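PDB 1VLP: nicotinate phosphoribosyltransferase from Saccharomyces cerevisiae, which catalyses the ATP-dependent synthesis of nicotinate ribonucleotide from nicotinic acid and phosphoribosyl diphosphate, the first step of NAD biosynthesis from nicotinic acid. Local coordinates for residues Ser20-Ile29 with Thr225-Lys233. Residues are numbered along the deposited sequence; the frame is centred on the assembly and turned at random.
Sequences SLLDTDMYKI and TSNILFAKK
D23 and N227 meet carboxylate to amide: N227 ND2 donates to D23 OD1 at 3.0 Å, an almost straight bond (168° at the hydrogen) with the acceptor lying in the amide plane, while the two flat groups are turned 49° apart. Close by, S226 OG gives its proton to D25 OD1 at 2.6 Å, reaching the anti side of the carboxylate. Backbone bonds run alongside: M26 N to S226 O (2.7 Å), I228 N to T24 O, and L229 N to L22 O, D25 and N227 forming a single bridge. The apolar layer centres on I228, whose CG2 touches both methyls of L22 and whose CD1 lies 3.7 Å from I29 CG1; L229 spreads its two methyls over the CB of S20.

N227 is positioned by the helix it caps. With CG anti to the backbone N (chi1 -175°), OD1 turns back to accept from F230 N at 2.9 Å, the N-cap bond of helix 228-234, leaving ND2 directed at D23. A leucine here would probably leave F230 N uncapped and D23 OD1 without its amide donor. Further out, R194 forms a salt bridge with D23 OD1, T191 OG1 is a second partner of N227 ND2, and E81 bonds to S20 OG.

S226 and N227 directly follow strand 222-225, an outermost strand of the parallel sheet. The contact thus joins the loop leading into helix 26-38, and that helix's first turn, to a strand-to-helix turn of the barrel-like phosphoribosyltransferase domain, beside the probable nicotinate site, to which Y27 and F189 are assigned by similarity.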
ATOM      1  N   SER A  20       6.754   4.238  15.641  1.00  5.04           N
ATOM      2  CA  SER A  20       5.546   3.476  16.016  1.00  5.52           C
ATOM      3  C   SER A  20       5.283   2.381  15.000  1.00  5.58           C
ATOM      4  O   SER A  20       5.542   2.552  13.811  1.00  4.47           O
ATOM      5  CB  SER A  20       4.336   4.440  16.116  1.00  5.65           C
ATOM      6  OG  SER A  20       3.104   3.729  16.310  1.00  3.29           O
ATOM      7  N   LEU A  21       4.761   1.259  15.474  1.00  4.32           N
ATOM      8  CA  LEU A  21       4.254   0.242  14.559  1.00  3.79           C
ATOM      9  C   LEU A  21       2.982   0.694  13.813  1.00  5.69           C
ATOM     10  O   LEU A  21       2.572   0.059  12.841  1.00  6.68           O
ATOM     11  CB  LEU A  21       4.034  -1.026  15.332  1.00  3.26           C
ATOM     12  CG  LEU A  21       5.366  -1.692  15.788  1.00  5.46           C
ATOM     13  CD1 LEU A  21       5.134  -2.653  16.840  1.00  8.93           C
ATOM     14  CD2 LEU A  21       6.049  -2.364  14.636  1.00 13.39           C
ATOM     15  N   LEU A  22       2.368   1.795  14.256  1.00  4.52           N
ATOM     16  CA  LEU A  22       1.297   2.476  13.475  1.00  3.97           C
ATOM     17  C   LEU A  22       1.754   3.448  12.360  1.00  4.92           C
ATOM     18  O   LEU A  22       0.894   3.991  11.614  1.00  4.02           O
ATOM     19  CB  LEU A  22       0.398   3.265  14.440  1.00  3.45           C
ATOM     20  CG  LEU A  22      -0.395   2.521  15.554  1.00  6.85           C
ATOM     21  CD1 LEU A  22      -1.440   3.416  16.182  1.00 12.35           C
ATOM     22  CD2 LEU A  22      -0.988   1.272  15.044  1.00  9.88           C
ATOM     23  N   ASP A  23       3.073   3.702  12.242  1.00  3.37           N
ATOM     24  CA  ASP A  23       3.617   4.487  11.144  1.00  2.84           C
ATOM     25  C   ASP A  23       3.737   3.558   9.932  1.00  5.93           C
ATOM     26  O   ASP A  23       4.832   3.065   9.563  1.00  6.31           O
ATOM     27  CB  ASP A  23       4.946   5.141  11.505  1.00  5.10           C
ATOM     28  CG  ASP A  23       5.482   6.026  10.364  1.00  8.48           C
ATOM     29  OD1 ASP A  23       4.722   6.271   9.356  1.00  7.32           O
ATOM     30  OD2 ASP A  23       6.667   6.469  10.446  1.00  6.97           O
ATOM     31  N   THR A  24       2.580   3.201   9.400  1.00  4.89           N
ATOM     32  CA  THR A  24       2.470   2.225   8.319  1.00  3.31           C
ATOM     33  C   THR A  24       1.084   2.383   7.686  1.00  6.51           C
ATOM     34  O   THR A  24       0.216   3.090   8.230  1.00  6.25           O
ATOM     35  CB  THR A  24       2.635   0.738   8.812  1.00  4.51           C
ATOM     36  OG1 THR A  24       2.851  -0.117   7.682  1.00  4.42           O
ATOM     37  CG2 THR A  24       1.437   0.244   9.529  1.00  5.42           C
ATOM     38  N   ASP A  25       0.872   1.680   6.583  1.00  4.99           N
ATOM     39  CA  ASP A  25      -0.436   1.666   5.924  1.00  4.42           C
ATOM     40  C   ASP A  25      -1.414   0.719   6.657  1.00  4.01           C
ATOM     41  O   ASP A  25      -1.001  -0.394   7.030  1.00  4.68           O
ATOM     42  CB  ASP A  25      -0.306   1.237   4.456  1.00  4.71           C
ATOM     43  CG  ASP A  25       0.546   2.228   3.600  1.00 10.64           C
ATOM     44  OD1 ASP A  25       0.202   3.414   3.528  1.00 14.14           O
ATOM     45  OD2 ASP A  25       1.571   1.812   3.050  1.00 17.02           O
HETATM   46  N   MSE A  26      -2.671   1.133   6.855  1.00  4.61           N
HETATM   47  CA  MSE A  26      -3.647   0.284   7.554  1.00  5.45           C
HETATM   48  C   MSE A  26      -3.753  -1.094   6.973  1.00  4.82           C
HETATM   49  O   MSE A  26      -3.921  -2.061   7.747  1.00  6.39           O
HETATM   50  CB  MSE A  26      -5.035   0.893   7.581  1.00  3.41           C
HETATM   51  CG  MSE A  26      -6.118  -0.084   8.094  1.00 12.25           C
HETATM   52 SE   MSE A  26      -7.700   0.978   8.411  1.00 19.49          SE
HETATM   53  CE  MSE A  26      -9.066  -0.587   8.324  1.00 20.40           C
ATOM     54  N   TYR A  27      -3.607  -1.228   5.644  1.00  5.56           N
ATOM     55  CA  TYR A  27      -3.703  -2.572   5.041  1.00  7.53           C
ATOM     56  C   TYR A  27      -2.660  -3.529   5.601  1.00  8.37           C
ATOM     57  O   TYR A  27      -2.912  -4.741   5.661  1.00  5.98           O
ATOM     58  CB  TYR A  27      -3.681  -2.560   3.510  1.00  9.57           C
ATOM     59  CG  TYR A  27      -2.298  -2.468   2.881  1.00 12.70           C
ATOM     60  CD1 TYR A  27      -1.528  -3.614   2.668  1.00 14.76           C
ATOM     61  CD2 TYR A  27      -1.763  -1.257   2.527  1.00 12.74           C
ATOM     62  CE1 TYR A  27      -0.255  -3.533   2.086  1.00 17.48           C
ATOM     63  CE2 TYR A  27      -0.473  -1.166   1.941  1.00 11.89           C
ATOM     64  CZ  TYR A  27       0.261  -2.298   1.731  1.00 14.82           C
ATOM     65  OH  TYR A  27       1.504  -2.164   1.156  1.00 17.79           O
ATOM     66  N   LYS A  28      -1.527  -3.009   6.092  1.00  3.70           N
ATOM     67  CA  LYS A  28      -0.543  -3.917   6.701  1.00  4.21           C
ATOM     68  C   LYS A  28      -1.028  -4.576   7.986  1.00  4.56           C
ATOM     69  O   LYS A  28      -0.795  -5.758   8.214  1.00  3.13           O
ATOM     70  CB  LYS A  28       0.832  -3.235   6.872  1.00  4.15           C
ATOM     71  CG  LYS A  28       1.484  -2.844   5.556  1.00  7.21           C
ATOM     72  CD  LYS A  28       2.495  -3.865   4.960  1.00  9.39           C
ATOM     73  CE  LYS A  28       1.974  -5.190   4.451  1.00 11.29           C
ATOM     74  NZ  LYS A  28       3.110  -5.907   3.754  1.00  7.98           N
ATOM     75  N   ILE A  29      -1.747  -3.832   8.821  1.00  2.51           N
ATOM     76  CA  ILE A  29      -2.318  -4.364  10.025  1.00  3.32           C
ATOM     77  C   ILE A  29      -3.457  -5.318   9.775  1.00  2.00           C
ATOM     78  O   ILE A  29      -3.562  -6.340  10.432  1.00  2.69           O
ATOM     79  CB  ILE A  29      -2.698  -3.181  10.986  1.00  4.55           C
ATOM     80  CG1 ILE A  29      -1.424  -2.413  11.396  1.00  5.82           C
ATOM     81  CG2 ILE A  29      -3.465  -3.635  12.238  1.00  3.94           C
ATOM     82  CD1 ILE A  29      -0.364  -3.249  12.147  1.00  9.33           C
ATOM     83  N   THR A 225      -6.588   8.841   5.792  1.00  5.86           N
ATOM     84  CA  THR A 225      -5.240   8.474   5.349  1.00  4.06           C
ATOM     85  C   THR A 225      -5.021   7.006   5.607  1.00  4.17           C
ATOM     86  O   THR A 225      -5.533   6.435   6.591  1.00  5.45           O
ATOM     87  CB  THR A 225      -4.104   9.318   6.019  1.00  4.04           C
ATOM     88  OG1 THR A 225      -2.805   8.816   5.648  1.00  3.99           O
ATOM     89  CG2 THR A 225      -4.266   9.394   7.477  1.00  4.74           C
ATOM     90  N   SER A 226      -4.252   6.395   4.717  1.00  4.13           N
ATOM     91  CA  SER A 226      -3.805   5.031   4.995  1.00  2.62           C
ATOM     92  C   SER A 226      -2.862   4.914   6.190  1.00  3.83           C
ATOM     93  O   SER A 226      -2.734   3.848   6.782  1.00  3.90           O
ATOM     94  CB  SER A 226      -3.203   4.355   3.775  1.00  4.45           C
ATOM     95  OG  SER A 226      -1.954   4.879   3.447  1.00  8.26           O
ATOM     96  N   ASN A 227      -2.193   5.994   6.558  1.00  3.09           N
ATOM     97  CA  ASN A 227      -1.196   5.933   7.605  1.00  4.57           C
ATOM     98  C   ASN A 227      -1.883   6.059   8.965  1.00  2.91           C
ATOM     99  O   ASN A 227      -2.447   7.127   9.330  1.00  2.64           O
ATOM    100  CB  ASN A 227      -0.163   7.025   7.385  1.00  2.00           C
ATOM    101  CG  ASN A 227       0.985   6.939   8.370  1.00  3.14           C
ATOM    102  OD1 ASN A 227       0.801   7.148   9.570  1.00  3.49           O
ATOM    103  ND2 ASN A 227       2.181   6.599   7.876  1.00  3.57           N
ATOM    104  N   ILE A 228      -1.849   4.972   9.715  1.00  3.07           N
ATOM    105  CA  ILE A 228      -2.621   4.915  10.928  1.00  4.72           C
ATOM    106  C   ILE A 228      -2.125   5.960  11.928  1.00  4.93           C
ATOM    107  O   ILE A 228      -2.950   6.589  12.635  1.00  3.52           O
ATOM    108  CB  ILE A 228      -2.562   3.513  11.565  1.00  4.15           C
ATOM    109  CG1 ILE A 228      -2.944   2.408  10.588  1.00  5.33           C
ATOM    110  CG2 ILE A 228      -3.459   3.430  12.763  1.00  4.93           C
ATOM    111  CD1 ILE A 228      -2.630   1.045  11.160  1.00  8.76           C
ATOM    112  N   LEU A 229      -0.798   6.177  11.984  1.00  4.60           N
ATOM    113  CA  LEU A 229      -0.242   7.155  12.932  1.00  5.50           C
ATOM    114  C   LEU A 229      -0.728   8.580  12.616  1.00  4.27           C
ATOM    115  O   LEU A 229      -1.097   9.303  13.539  1.00  4.18           O
ATOM    116  CB  LEU A 229       1.299   7.124  12.939  1.00  7.29           C
ATOM    117  CG  LEU A 229       1.963   7.828  14.118  1.00 12.68           C
ATOM    118  CD1 LEU A 229       1.511   7.207  15.407  1.00 16.09           C
ATOM    119  CD2 LEU A 229       3.410   7.709  14.017  1.00  9.73           C
ATOM    120  N   PHE A 230      -0.714   8.943  11.339  1.00  2.64           N
ATOM    121  CA  PHE A 230      -1.204  10.269  10.902  1.00  3.83           C
ATOM    122  C   PHE A 230      -2.702  10.376  11.029  1.00  3.56           C
ATOM    123  O   PHE A 230      -3.207  11.448  11.318  1.00  4.50           O
ATOM    124  CB  PHE A 230      -0.744  10.614   9.504  1.00  4.44           C
ATOM    125  CG  PHE A 230       0.715  11.037   9.440  1.00  5.46           C
ATOM    126  CD1 PHE A 230       1.138  12.123  10.174  1.00  5.08           C
ATOM    127  CD2 PHE A 230       1.633  10.381   8.650  1.00  3.11           C
ATOM    128  CE1 PHE A 230       2.451  12.569  10.130  1.00  7.83           C
ATOM    129  CE2 PHE A 230       3.021  10.806   8.607  1.00  5.27           C
ATOM    130  CZ  PHE A 230       3.403  11.900   9.360  1.00  5.85           C
ATOM    131  N   ALA A 231      -3.438   9.283  10.798  1.00  2.22           N
ATOM    132  CA  ALA A 231      -4.894   9.292  11.055  1.00  2.25           C
ATOM    133  C   ALA A 231      -5.150   9.691  12.528  1.00  3.80           C
ATOM    134  O   ALA A 231      -5.952  10.557  12.837  1.00  4.37           O
ATOM    135  CB  ALA A 231      -5.426   7.988  10.831  1.00  3.56           C
ATOM    136  N   LYS A 232      -4.433   9.026  13.424  1.00  3.84           N
ATOM    137  CA  LYS A 232      -4.543   9.287  14.870  1.00  5.13           C
ATOM    138  C   LYS A 232      -4.162  10.731  15.196  1.00  5.45           C
ATOM    139  O   LYS A 232      -4.889  11.409  15.933  1.00  4.12           O
ATOM    140  CB  LYS A 232      -3.687   8.300  15.652  1.00  6.81           C
ATOM    141  CG  LYS A 232      -3.840   8.376  17.192  1.00  6.66           C
ATOM    142  CD  LYS A 232      -3.024   7.219  17.796  1.00  7.83           C
ATOM    143  CE  LYS A 232      -3.211   7.140  19.287  1.00 15.19           C
ATOM    144  NZ  LYS A 232      -2.678   8.361  19.930  1.00 17.72           N
ATOM    145  N   LYS A 233      -3.030  11.185  14.671  1.00  6.36           N
ATOM    146  CA  LYS A 233      -2.526  12.510  14.926  1.00  4.62           C
ATOM    147  C   LYS A 233      -3.496  13.638  14.494  1.00  5.36           C
ATOM    148  O   LYS A 233      -3.723  14.593  15.237  1.00  3.99           O
ATOM    149  CB  LYS A 233      -1.209  12.717  14.219  1.00  3.67           C
ATOM    150  CG  LYS A 233      -0.538  14.062  14.513  1.00  4.48           C
ATOM    151  CD  LYS A 233       0.818  14.162  13.977  1.00  4.01           C
ATOM    152  CE  LYS A 233       1.357  15.574  14.214  1.00  5.90           C
ATOM    153  NZ  LYS A 233       2.747  15.786  13.703  1.00  8.90           N
TER
HETATM  154  O   HOH W   1       3.308   8.671  10.983  1.00 15.46           O